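Pyruvate formate-lyase 2 (PDB 2F3O) is a glycyl radical enzyme of the pyruvate formate-lyase family whose own reaction is not established, although it probably acts as a lyase. Local coordinates at residues V156-P161 and S515-D520; F381-A386 and V707-I712; F432-T437 and G532-F537. All coordinates share one frame; numbering follows the deposited sequence.

Contacts 1 and 3 are neighbours, their centres about 9 Å apart, and they are joined through G433 of contact 3, whose carbonyl O accepts the E519 backbone N and the N159 side-chain amide of contact 1. Their segments alternate along the chain (156-161, 432-437, 515-520, 532-537), so segments from three separate regions of the sequence are tied together at the start of strands 435-445 and 535-543, close to the second subunit. Contact 2 lies about 33 Å from each of the others, centre to centre. Its helices, 379-390 and 704-717, bring the pyruvate formate lyase-like and glycine radical regions together over a different, five-stranded sheet. Contact 3 falls entirely between the two segments of contact 2 in sequence.

Contact 1. Residues V156-P161 and S515-D520; sequences VAVNYP and SLCVED
N159 reaches across to C517 with its backbone and to E519 with its side chain. The N159 N to C517 O bond is 3.0 Å long and lies in the carbonyl plane. With CG anti to the backbone N (chi1 -164°), the N159 amide extends to E519, where ND2 comes within 2.9 Å of OE2 in a weak, bent hydrogen bond; amide and carboxylate planes are turned 51° apart. The stronger partner of ND2 is G433 O, while OD1 caps Y162 N. N159 is thus at once the N-cap of helix 160-164 and the centre of an inverse gamma turn, closed by the bond from Y160 N to V158 O, and this turn meets the chain just as it leaves helix 512-516. The E519 carboxylate also faces R416 of the second subunit in a long, weak ion pair. Were an alanine here instead of E519, the N159 amide would probably lose this second acceptor and R416 of the neighbouring subunit a nearby negative charge. V158 CG1 packs 3.6 Å from C517 CB while also lying over one face of the Y160 ring, toward its rim, and V156 CG2 meets V518 CG2 tip to tip at 4.1 Å.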
ATOM      1  N   VAL A 156      22.602  -2.061 -18.654  1.00 38.43           N
ATOM      2  CA  VAL A 156      21.290  -2.603 -18.907  1.00 38.36           C
ATOM      3  C   VAL A 156      21.191  -2.844 -20.395  1.00 38.22           C
ATOM      4  O   VAL A 156      21.663  -2.026 -21.181  1.00 38.76           O
ATOM      5  CB  VAL A 156      20.162  -1.647 -18.382  1.00 38.39           C
ATOM      6  CG1 VAL A 156      20.396  -0.216 -18.806  1.00 37.77           C
ATOM      7  CG2 VAL A 156      18.781  -2.131 -18.806  1.00 38.69           C
ATOM      8  N   ALA A 157      20.662  -3.993 -20.787  1.00 37.65           N
ATOM      9  CA  ALA A 157      20.234  -4.170 -22.152  1.00 37.53           C
ATOM     10  C   ALA A 157      18.916  -3.400 -22.378  1.00 37.53           C
ATOM     11  O   ALA A 157      17.886  -3.701 -21.772  1.00 38.02           O
ATOM     12  CB  ALA A 157      20.067  -5.632 -22.474  1.00 37.59           C
ATOM     13  N   VAL A 158      18.993  -2.397 -23.250  1.00 37.12           N
ATOM     14  CA  VAL A 158      17.904  -1.520 -23.644  1.00 36.63           C
ATOM     15  C   VAL A 158      16.741  -2.260 -24.276  1.00 36.67           C
ATOM     16  O   VAL A 158      16.933  -3.127 -25.122  1.00 36.51           O
ATOM     17  CB  VAL A 158      18.446  -0.555 -24.686  1.00 36.73           C
ATOM     18  CG1 VAL A 158      17.378   0.382 -25.175  1.00 36.86           C
ATOM     19  CG2 VAL A 158      19.620   0.202 -24.123  1.00 36.25           C
ATOM     20  N   ASN A 159      15.525  -1.937 -23.859  1.00 36.89           N
ATOM     21  CA  ASN A 159      14.362  -2.602 -24.423  1.00 36.84           C
ATOM     22  C   ASN A 159      14.011  -2.065 -25.819  1.00 36.78           C
ATOM     23  O   ASN A 159      13.084  -1.267 -25.973  1.00 36.81           O
ATOM     24  CB  ASN A 159      13.184  -2.459 -23.476  1.00 36.60           C
ATOM     25  CG  ASN A 159      12.052  -3.415 -23.782  1.00 37.19           C
ATOM     26  OD1 ASN A 159      11.944  -3.953 -24.887  1.00 36.18           O
ATOM     27  ND2 ASN A 159      11.157  -3.596 -22.803  1.00 37.38           N
ATOM     28  N   TYR A 160      14.741  -2.527 -26.829  1.00 36.36           N
ATOM     29  CA  TYR A 160      14.428  -2.167 -28.199  1.00 35.94           C
ATOM     30  C   TYR A 160      13.070  -2.609 -28.723  1.00 36.17           C
ATOM     31  O   TYR A 160      12.412  -1.810 -29.382  1.00 36.27           O
ATOM     32  CB  TYR A 160      15.570  -2.492 -29.161  1.00 35.64           C
ATOM     33  CG  TYR A 160      16.698  -1.519 -28.950  1.00 35.02           C
ATOM     34  CD1 TYR A 160      17.915  -1.932 -28.455  1.00 34.99           C
ATOM     35  CD2 TYR A 160      16.511  -0.169 -29.185  1.00 35.32           C
ATOM     36  CE1 TYR A 160      18.933  -1.028 -28.228  1.00 36.25           C
ATOM     37  CE2 TYR A 160      17.515   0.745 -28.957  1.00 35.22           C
ATOM     38  CZ  TYR A 160      18.723   0.315 -28.473  1.00 35.36           C
ATOM     39  OH  TYR A 160      19.729   1.216 -28.248  1.00 34.61           O
ATOM     40  N   PRO A 161      12.619  -3.847 -28.420  1.00 36.07           N
ATOM     41  CA  PRO A 161      11.262  -4.137 -28.882  1.00 36.24           C
ATOM     42  C   PRO A 161      10.124  -3.257 -28.323  1.00 36.51           C
ATOM     43  O   PRO A 161       9.122  -3.089 -29.010  1.00 36.36           O
ATOM     44  CB  PRO A 161      11.063  -5.614 -28.510  1.00 36.02           C
ATOM     45  CG  PRO A 161      12.084  -5.924 -27.555  1.00 35.58           C
ATOM     46  CD  PRO A 161      13.231  -5.031 -27.799  1.00 36.00           C
ATOM     47  N   SER A 515      15.221   5.752 -19.033  1.00 36.23           N
ATOM     48  CA  SER A 515      13.922   5.412 -18.455  1.00 36.88           C
ATOM     49  C   SER A 515      12.861   5.056 -19.484  1.00 36.98           C
ATOM     50  O   SER A 515      12.093   4.140 -19.259  1.00 37.23           O
ATOM     51  CB  SER A 515      13.397   6.547 -17.587  1.00 37.08           C
ATOM     52  OG  SER A 515      14.129   6.598 -16.394  1.00 37.86           O
ATOM     53  N   LEU A 516      12.829   5.734 -20.625  1.00 36.89           N
ATOM     54  CA  LEU A 516      11.825   5.390 -21.624  1.00 37.16           C
ATOM     55  C   LEU A 516      12.055   3.990 -22.141  1.00 37.69           C
ATOM     56  O   LEU A 516      11.112   3.274 -22.508  1.00 37.62           O
ATOM     57  CB  LEU A 516      11.832   6.380 -22.780  1.00 37.12           C
ATOM     58  CG  LEU A 516      10.791   7.503 -22.754  1.00 36.04           C
ATOM     59  CD1 LEU A 516      10.521   8.001 -21.341  1.00 35.60           C
ATOM     60  CD2 LEU A 516      11.278   8.636 -23.622  1.00 34.57           C
ATOM     61  N   CYS A 517      13.322   3.592 -22.122  1.00 38.27           N
ATOM     62  CA  CYS A 517      13.732   2.321 -22.674  1.00 38.67           C
ATOM     63  C   CYS A 517      13.683   1.175 -21.699  1.00 38.78           C
ATOM     64  O   CYS A 517      14.149   0.098 -22.058  1.00 39.56           O
ATOM     65  CB  CYS A 517      15.179   2.387 -23.136  1.00 38.69           C
ATOM     66  SG  CYS A 517      15.647   3.809 -24.066  1.00 39.11           S
ATOM     67  N   VAL A 518      13.237   1.382 -20.463  1.00 38.25           N
ATOM     68  CA  VAL A 518      13.197   0.259 -19.527  1.00 38.21           C
ATOM     69  C   VAL A 518      11.811   0.094 -18.941  1.00 38.69           C
ATOM     70  O   VAL A 518      11.295   0.984 -18.285  1.00 38.33           O
ATOM     71  CB  VAL A 518      14.253   0.356 -18.397  1.00 38.36           C
ATOM     72  CG1 VAL A 518      14.154  -0.864 -17.469  1.00 37.83           C
ATOM     73  CG2 VAL A 518      15.658   0.479 -18.962  1.00 37.33           C
ATOM     74  N   GLU A 519      11.217  -1.067 -19.160  1.00 39.69           N
ATOM     75  CA  GLU A 519       9.791  -1.188 -18.986  1.00 40.70           C
ATOM     76  C   GLU A 519       9.297  -1.114 -17.557  1.00 41.28           C
ATOM     77  O   GLU A 519       9.990  -1.453 -16.596  1.00 41.80           O
ATOM     78  CB  GLU A 519       9.223  -2.402 -19.694  1.00 41.09           C
ATOM     79  CG  GLU A 519       8.138  -2.053 -20.682  1.00 42.24           C
ATOM     80  CD  GLU A 519       7.624  -3.269 -21.425  1.00 45.80           C
ATOM     81  OE1 GLU A 519       6.385  -3.393 -21.615  1.00 48.25           O
ATOM     82  OE2 GLU A 519       8.459  -4.109 -21.818  1.00 46.31           O
ATOM     83  N   ASP A 520       8.045  -0.664 -17.511  1.00 41.88           N
ATOM     84  CA  ASP A 520       7.317  -0.072 -16.393  1.00 41.10           C
ATOM     85  C   ASP A 520       7.669   1.402 -16.085  1.00 40.60           C
ATOM     86  O   ASP A 520       6.812   2.120 -15.618  1.00 40.22           O
ATOM     87  CB  ASP A 520       7.233  -1.006 -15.177  1.00 41.54           C
ATOM     88  CG  ASP A 520       6.449  -2.278 -15.473  1.00 41.11           C
ATOM     89  OD1 ASP A 520       6.150  -2.532 -16.649  1.00 39.74           O
ATOM     90  OD2 ASP A 520       6.127  -3.024 -14.526  1.00 42.49           O
TER

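Contact 2. Residues F381-A386 and V707-I712; sequences FLKRLA and VIEALI
A386 presses its methyl group against the backbone and side chain of E709, the residue most covered by this contact. A386 CB lies 3.8 Å from E709 N and 3.9 Å from E709 CB, and the local helix axes pass 9.1 Å apart at 119°, with this small side chain between them. E709 CG is anti to the backbone N (chi1 -156°), and the extended chain carries CG past L382 O and brings OE1 to 3.4 Å from K383 CG. The carboxylate therefore rests on the aliphatic part of the lysine, and K383 NZ stays 4.6 Å from E709 OE1, a separation at which any attraction is probably modest. The E379 carboxylate lies close to E709 OE2, a like charge, and is also a long, weak partner of K383, as K713 is of E709. I712 fills the buried side: its CD1 is 4.2 Å from A386 CB, its CG2 approaches L382 CD2, and it also touches I373 and L398 on the strands beneath. Helix 379-390 links the parallel strands 368-373 and 396-400, and helix 704-717 links 692-696 and 722-728, two beta-alpha-beta crossovers packing their helices together over one sheet of an alpha/beta fold.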
ATOM      1  N   PHE A 381      24.460 -25.125 -35.773  1.00 56.17           N
ATOM      2  CA  PHE A 381      24.827 -23.901 -35.097  1.00 56.09           C
ATOM      3  C   PHE A 381      25.988 -24.103 -34.121  1.00 56.27           C
ATOM      4  O   PHE A 381      26.888 -23.263 -34.042  1.00 56.12           O
ATOM      5  CB  PHE A 381      23.617 -23.253 -34.414  1.00 55.90           C
ATOM      6  CG  PHE A 381      23.929 -21.920 -33.804  1.00 55.70           C
ATOM      7  CD1 PHE A 381      24.364 -20.867 -34.602  1.00 55.88           C
ATOM      8  CD2 PHE A 381      23.828 -21.723 -32.441  1.00 54.74           C
ATOM      9  CE1 PHE A 381      24.684 -19.643 -34.049  1.00 56.00           C
ATOM     10  CE2 PHE A 381      24.135 -20.504 -31.883  1.00 55.24           C
ATOM     11  CZ  PHE A 381      24.567 -19.461 -32.681  1.00 55.79           C
ATOM     12  N   LEU A 382      25.986 -25.230 -33.415  1.00 56.70           N
ATOM     13  CA  LEU A 382      27.092 -25.575 -32.505  1.00 57.02           C
ATOM     14  C   LEU A 382      28.409 -25.847 -33.241  1.00 57.15           C
ATOM     15  O   LEU A 382      29.482 -25.510 -32.740  1.00 56.58           O
ATOM     16  CB  LEU A 382      26.734 -26.791 -31.643  1.00 57.07           C
ATOM     17  CG  LEU A 382      25.689 -26.677 -30.537  1.00 56.63           C
ATOM     18  CD1 LEU A 382      25.796 -27.868 -29.585  1.00 55.25           C
ATOM     19  CD2 LEU A 382      25.896 -25.384 -29.794  1.00 56.67           C
ATOM     20  N   LYS A 383      28.304 -26.467 -34.421  1.00 57.80           N
ATOM     21  CA  LYS A 383      29.456 -26.708 -35.301  1.00 58.44           C
ATOM     22  C   LYS A 383      30.049 -25.380 -35.737  1.00 58.53           C
ATOM     23  O   LYS A 383      31.254 -25.157 -35.618  1.00 58.33           O
ATOM     24  CB  LYS A 383      29.055 -27.517 -36.543  1.00 58.51           C
ATOM     25  CG  LYS A 383      29.042 -29.033 -36.353  1.00 59.42           C
ATOM     26  CD  LYS A 383      29.320 -29.753 -37.676  1.00 61.17           C
ATOM     27  CE  LYS A 383      29.427 -31.261 -37.483  1.00 61.58           C
ATOM     28  NZ  LYS A 383      28.180 -31.828 -36.893  1.00 61.76           N
ATOM     29  N   ARG A 384      29.163 -24.498 -36.195  1.00 58.65           N
ATOM     30  CA  ARG A 384      29.520 -23.187 -36.700  1.00 58.81           C
ATOM     31  C   ARG A 384      30.090 -22.266 -35.634  1.00 58.21           C
ATOM     32  O   ARG A 384      30.902 -21.399 -35.933  1.00 58.19           O
ATOM     33  CB  ARG A 384      28.304 -22.553 -37.350  1.00 59.25           C
ATOM     34  CG  ARG A 384      28.657 -21.664 -38.509  1.00 62.45           C
ATOM     35  CD  ARG A 384      27.583 -21.731 -39.593  1.00 67.65           C
ATOM     36  NE  ARG A 384      27.422 -20.430 -40.247  1.00 71.87           N
ATOM     37  CZ  ARG A 384      26.683 -20.211 -41.332  1.00 73.65           C
ATOM     38  NH1 ARG A 384      26.026 -21.215 -41.910  1.00 74.52           N
ATOM     39  NH2 ARG A 384      26.607 -18.984 -41.840  1.00 74.45           N
ATOM     40  N   LEU A 385      29.655 -22.454 -34.393  1.00 57.71           N
ATOM     41  CA  LEU A 385      30.241 -21.761 -33.262  1.00 57.27           C
ATOM     42  C   LEU A 385      31.632 -22.281 -33.012  1.00 56.95           C
ATOM     43  O   LEU A 385      32.551 -21.510 -32.754  1.00 56.70           O
ATOM     44  CB  LEU A 385      29.437 -22.034 -32.006  1.00 57.45           C
ATOM     45  CG  LEU A 385      28.259 -21.147 -31.652  1.00 57.58           C
ATOM     46  CD1 LEU A 385      27.382 -21.910 -30.674  1.00 57.32           C
ATOM     47  CD2 LEU A 385      28.757 -19.834 -31.060  1.00 56.95           C
ATOM     48  N   ALA A 386      31.770 -23.605 -33.072  1.00 56.75           N
ATOM     49  CA  ALA A 386      33.047 -24.261 -32.791  1.00 56.44           C
ATOM     50  C   ALA A 386      34.117 -23.900 -33.833  1.00 56.12           C
ATOM     51  O   ALA A 386      35.295 -23.763 -33.487  1.00 55.82           O
ATOM     52  CB  ALA A 386      32.872 -25.780 -32.678  1.00 56.40           C
ATOM     53  N   VAL A 707      37.522 -30.876 -31.214  1.00 72.43           N
ATOM     54  CA  VAL A 707      37.936 -30.813 -29.820  1.00 71.41           C
ATOM     55  C   VAL A 707      37.317 -29.625 -29.088  1.00 70.48           C
ATOM     56  O   VAL A 707      37.214 -29.637 -27.856  1.00 70.45           O
ATOM     57  CB  VAL A 707      39.496 -30.869 -29.658  1.00 71.53           C
ATOM     58  CG1 VAL A 707      40.118 -29.483 -29.687  1.00 70.99           C
ATOM     59  CG2 VAL A 707      39.889 -31.618 -28.372  1.00 71.80           C
ATOM     60  N   ILE A 708      36.868 -28.623 -29.841  1.00 69.25           N
ATOM     61  CA  ILE A 708      36.252 -27.443 -29.227  1.00 67.90           C
ATOM     62  C   ILE A 708      34.747 -27.606 -29.043  1.00 67.08           C
ATOM     63  O   ILE A 708      34.208 -27.252 -27.993  1.00 66.91           O
ATOM     64  CB  ILE A 708      36.697 -26.120 -29.900  1.00 67.78           C
ATOM     65  CG1 ILE A 708      37.863 -25.563 -29.088  1.00 67.12           C
ATOM     66  CG2 ILE A 708      35.562 -25.096 -29.993  1.00 67.48           C
ATOM     67  CD1 ILE A 708      38.297 -24.221 -29.474  1.00 66.56           C
ATOM     68  N   GLU A 709      34.094 -28.220 -30.021  1.00 66.06           N
ATOM     69  CA  GLU A 709      32.717 -28.647 -29.841  1.00 65.43           C
ATOM     70  C   GLU A 709      32.583 -29.632 -28.674  1.00 64.80           C
ATOM     71  O   GLU A 709      31.570 -29.637 -27.983  1.00 64.51           O
ATOM     72  CB  GLU A 709      32.174 -29.274 -31.116  1.00 65.30           C
ATOM     73  CG  GLU A 709      30.671 -29.205 -31.212  1.00 65.97           C
ATOM     74  CD  GLU A 709      30.109 -30.057 -32.329  1.00 66.95           C
ATOM     75  OE1 GLU A 709      30.614 -29.949 -33.470  1.00 67.29           O
ATOM     76  OE2 GLU A 709      29.158 -30.830 -32.067  1.00 66.28           O
ATOM     77  N   ALA A 710      33.621 -30.448 -28.468  1.00 64.50           N
ATOM     78  CA  ALA A 710      33.698 -31.392 -27.347  1.00 63.82           C
ATOM     79  C   ALA A 710      33.600 -30.635 -26.054  1.00 63.33           C
ATOM     80  O   ALA A 710      32.805 -30.980 -25.199  1.00 63.23           O
ATOM     81  CB  ALA A 710      34.993 -32.187 -27.381  1.00 63.54           C
ATOM     82  N   LEU A 711      34.394 -29.579 -25.945  1.00 62.91           N
ATOM     83  CA  LEU A 711      34.392 -28.742 -24.761  1.00 62.64           C
ATOM     84  C   LEU A 711      33.074 -27.982 -24.571  1.00 62.45           C
ATOM     85  O   LEU A 711      32.613 -27.841 -23.432  1.00 62.52           O
ATOM     86  CB  LEU A 711      35.568 -27.768 -24.793  1.00 62.60           C
ATOM     87  CG  LEU A 711      36.959 -28.390 -24.631  1.00 62.39           C
ATOM     88  CD1 LEU A 711      38.049 -27.327 -24.827  1.00 61.00           C
ATOM     89  CD2 LEU A 711      37.098 -29.103 -23.288  1.00 61.04           C
ATOM     90  N   ILE A 712      32.473 -27.519 -25.671  1.00 61.90           N
ATOM     91  CA  ILE A 712      31.165 -26.841 -25.622  1.00 61.32           C
ATOM     92  C   ILE A 712      30.092 -27.778 -25.083  1.00 60.98           C
ATOM     93  O   ILE A 712      29.400 -27.429 -24.127  1.00 61.30           O
ATOM     94  CB  ILE A 712      30.716 -26.288 -27.003  1.00 61.37           C
ATOM     95  CG1 ILE A 712      31.614 -25.142 -27.448  1.00 61.16           C
ATOM     96  CG2 ILE A 712      29.274 -25.778 -26.966  1.00 61.01           C
ATOM     97  CD1 ILE A 712      31.393 -24.751 -28.884  1.00 60.95           C
TER

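Contact 3. Residues F432-T437 and G532-F537; sequences FGNSFT and GARYNF
Segments 432-437 and 532-537 run parallel, S435 opposite Y535 and F436 opposite N536, joined by three backbone hydrogen bonds: Y535 N to N434 O (3.0 Å), F436 N to Y535 O (3.0 Å) and F537 N to F436 O (2.9 Å). F436 thus bonds through both N and O to the residues flanking N536, the regular parallel pattern. On one face S435 CB meets Y535 CB at 3.8 Å. The Y535 CG lies beside its own backbone N (chi1 -59°), and because that N donates to N434 O, the ring follows and sets CD1 3.7 Å from the same oxygen. The N434 amide stands alongside this ring, the two planes 86° apart, and the R534 side chain sets out next to it in the same direction. At the far end of the tyrosine its OH bonds to D417 OD1 and to the backbone N of D414, while S435 OG turns back to P431 O. These are the opening residues of strands 435-445 and 535-543, the central pair of a mixed four-stranded sheet, consistent with the half-barrels from which glycyl radical enzymes build their ten-stranded alpha/beta barrel. On the opposite face F436 CB packs 3.8 Å from A533 CB, and its ring swings away from the other segment toward I153 and V528. N536 shares that face; its OD1 is bonded by R621, which also reaches F537 O. Further along, T437 CG2 sits at the edge of the F537 ring, 4.1 Å from CD1, the two side chains crossing at a slant.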
ATOM      1  N   PHE A 432      14.926  -9.584 -19.910  1.00 36.04           N
ATOM      2  CA  PHE A 432      15.084  -8.637 -20.992  1.00 36.14           C
ATOM      3  C   PHE A 432      14.017  -7.573 -21.013  1.00 36.10           C
ATOM      4  O   PHE A 432      12.837  -7.839 -21.229  1.00 35.61           O
ATOM      5  CB  PHE A 432      15.151  -9.366 -22.336  1.00 36.64           C
ATOM      6  CG  PHE A 432      15.372  -8.469 -23.533  1.00 36.57           C
ATOM      7  CD1 PHE A 432      16.299  -7.442 -23.508  1.00 37.46           C
ATOM      8  CD2 PHE A 432      14.674  -8.694 -24.710  1.00 37.45           C
ATOM      9  CE1 PHE A 432      16.487  -6.629 -24.621  1.00 38.72           C
ATOM     10  CE2 PHE A 432      14.860  -7.889 -25.828  1.00 37.16           C
ATOM     11  CZ  PHE A 432      15.769  -6.858 -25.785  1.00 37.09           C
ATOM     12  N   GLY A 433      14.464  -6.352 -20.777  1.00 36.30           N
ATOM     13  CA  GLY A 433      13.683  -5.202 -21.150  1.00 37.20           C
ATOM     14  C   GLY A 433      12.856  -4.580 -20.048  1.00 37.50           C
ATOM     15  O   GLY A 433      12.334  -3.475 -20.192  1.00 37.20           O
ATOM     16  N   ASN A 434      12.777  -5.275 -18.927  1.00 37.48           N
ATOM     17  CA  ASN A 434      11.945  -4.821 -17.833  1.00 37.52           C
ATOM     18  C   ASN A 434      12.671  -4.930 -16.510  1.00 37.51           C
ATOM     19  O   ASN A 434      12.079  -5.207 -15.474  1.00 37.60           O
ATOM     20  CB  ASN A 434      10.566  -5.514 -17.835  1.00 37.76           C
ATOM     21  CG  ASN A 434      10.612  -7.059 -17.641  1.00 37.66           C
ATOM     22  OD1 ASN A 434       9.588  -7.642 -17.306  1.00 39.75           O
ATOM     23  ND2 ASN A 434      11.746  -7.703 -17.871  1.00 36.91           N
ATOM     24  N   SER A 435      13.978  -4.708 -16.562  1.00 37.45           N
ATOM     25  CA  SER A 435      14.789  -4.774 -15.359  1.00 37.01           C
ATOM     26  C   SER A 435      15.908  -3.743 -15.304  1.00 37.00           C
ATOM     27  O   SER A 435      16.394  -3.276 -16.319  1.00 37.04           O
ATOM     28  CB  SER A 435      15.343  -6.179 -15.153  1.00 37.04           C
ATOM     29  OG  SER A 435      16.092  -6.635 -16.258  1.00 36.39           O
ATOM     30  N   PHE A 436      16.297  -3.372 -14.101  1.00 36.87           N
ATOM     31  CA  PHE A 436      17.426  -2.512 -13.928  1.00 37.04           C
ATOM     32  C   PHE A 436      18.244  -3.248 -12.903  1.00 37.62           C
ATOM     33  O   PHE A 436      17.871  -3.287 -11.721  1.00 38.10           O
ATOM     34  CB  PHE A 436      16.965  -1.186 -13.374  1.00 36.61           C
ATOM     35  CG  PHE A 436      17.899  -0.037 -13.660  1.00 36.81           C
ATOM     36  CD1 PHE A 436      18.454   0.131 -14.920  1.00 35.42           C
ATOM     37  CD2 PHE A 436      18.162   0.925 -12.682  1.00 36.32           C
ATOM     38  CE1 PHE A 436      19.270   1.212 -15.190  1.00 33.70           C
ATOM     39  CE2 PHE A 436      18.977   1.999 -12.952  1.00 35.14           C
ATOM     40  CZ  PHE A 436      19.531   2.138 -14.211  1.00 34.89           C
ATOM     41  N   THR A 437      19.348  -3.846 -13.336  1.00 38.04           N
ATOM     42  CA  THR A 437      20.081  -4.759 -12.459  1.00 38.70           C
ATOM     43  C   THR A 437      21.385  -4.231 -11.892  1.00 39.19           C
ATOM     44  O   THR A 437      21.984  -4.921 -11.074  1.00 39.31           O
ATOM     45  CB  THR A 437      20.391  -6.074 -13.146  1.00 38.58           C
ATOM     46  OG1 THR A 437      21.247  -5.819 -14.269  1.00 38.75           O
ATOM     47  CG2 THR A 437      19.096  -6.737 -13.605  1.00 38.56           C
ATOM     48  N   GLY A 532      11.623   2.486 -11.174  1.00 36.79           N
ATOM     49  CA  GLY A 532      10.474   2.188 -12.029  1.00 36.74           C
ATOM     50  C   GLY A 532      10.500   0.903 -12.843  1.00 37.52           C
ATOM     51  O   GLY A 532       9.480   0.539 -13.417  1.00 37.66           O
ATOM     52  N   ALA A 533      11.643   0.207 -12.909  1.00 37.76           N
ATOM     53  CA  ALA A 533      11.740  -1.033 -13.689  1.00 38.09           C
ATOM     54  C   ALA A 533      10.959  -2.132 -12.989  1.00 38.61           C
ATOM     55  O   ALA A 533      10.798  -2.043 -11.785  1.00 38.94           O
ATOM     56  CB  ALA A 533      13.162  -1.432 -13.830  1.00 38.11           C
ATOM     57  N   ARG A 534      10.454  -3.139 -13.713  1.00 39.27           N
ATOM     58  CA  ARG A 534       9.649  -4.197 -13.067  1.00 39.93           C
ATOM     59  C   ARG A 534      10.504  -4.981 -12.070  1.00 39.74           C
ATOM     60  O   ARG A 534      10.149  -5.081 -10.892  1.00 40.09           O
ATOM     61  CB  ARG A 534       8.954  -5.133 -14.070  1.00 41.21           C
ATOM     62  CG  ARG A 534       7.728  -5.880 -13.500  1.00 42.51           C
ATOM     63  CD  ARG A 534       7.620  -7.320 -14.058  1.00 47.79           C
ATOM     64  NE  ARG A 534       6.402  -8.081 -13.677  1.00 50.86           N
ATOM     65  CZ  ARG A 534       6.253  -8.888 -12.599  1.00 54.82           C
ATOM     66  NH1 ARG A 534       5.092  -9.537 -12.410  1.00 55.35           N
ATOM     67  NH2 ARG A 534       7.234  -9.063 -11.698  1.00 54.08           N
ATOM     68  N   TYR A 535      11.652  -5.484 -12.522  1.00 38.94           N
ATOM     69  CA  TYR A 535      12.606  -6.112 -11.619  1.00 38.34           C
ATOM     70  C   TYR A 535      13.709  -5.109 -11.290  1.00 38.50           C
ATOM     71  O   TYR A 535      14.175  -4.416 -12.177  1.00 38.62           O
ATOM     72  CB  TYR A 535      13.209  -7.352 -12.264  1.00 37.55           C
ATOM     73  CG  TYR A 535      12.208  -8.429 -12.670  1.00 37.01           C
ATOM     74  CD1 TYR A 535      11.761  -8.538 -13.989  1.00 35.21           C
ATOM     75  CD2 TYR A 535      11.726  -9.358 -11.738  1.00 35.89           C
ATOM     76  CE1 TYR A 535      10.886  -9.530 -14.370  1.00 34.18           C
ATOM     77  CE2 TYR A 535      10.834 -10.352 -12.111  1.00 34.46           C
ATOM     78  CZ  TYR A 535      10.418 -10.429 -13.429  1.00 35.92           C
ATOM     79  OH  TYR A 535       9.533 -11.415 -13.815  1.00 36.74           O
ATOM     80  N   ASN A 536      14.103  -5.000 -10.021  1.00 38.62           N
ATOM     81  CA  ASN A 536      15.227  -4.126  -9.640  1.00 38.47           C
ATOM     82  C   ASN A 536      16.255  -4.899  -8.867  1.00 38.48           C
ATOM     83  O   ASN A 536      15.936  -5.502  -7.861  1.00 38.67           O
ATOM     84  CB  ASN A 536      14.774  -2.951  -8.787  1.00 38.48           C
ATOM     85  CG  ASN A 536      14.083  -1.885  -9.594  1.00 38.78           C
ATOM     86  OD1 ASN A 536      14.678  -0.869  -9.967  1.00 39.71           O
ATOM     87  ND2 ASN A 536      12.821  -2.116  -9.888  1.00 38.43           N
ATOM     88  N   PHE A 537      17.494  -4.883  -9.329  1.00 38.45           N
ATOM     89  CA  PHE A 537      18.527  -5.687  -8.698  1.00 38.36           C
ATOM     90  C   PHE A 537      19.783  -4.855  -8.588  1.00 38.32           C
ATOM     91  O   PHE A 537      19.862  -3.789  -9.194  1.00 38.52           O
ATOM     92  CB  PHE A 537      18.797  -6.969  -9.488  1.00 38.32           C
ATOM     93  CG  PHE A 537      17.716  -8.019  -9.349  1.00 38.99           C
ATOM     94  CD1 PHE A 537      17.089  -8.546 -10.467  1.00 39.06           C
ATOM     95  CD2 PHE A 537      17.332  -8.492  -8.098  1.00 40.09           C
ATOM     96  CE1 PHE A 537      16.091  -9.516 -10.345  1.00 38.42           C
ATOM     97  CE2 PHE A 537      16.325  -9.473  -7.969  1.00 39.81           C
ATOM     98  CZ  PHE A 537      15.714  -9.979  -9.096  1.00 38.86           C
TER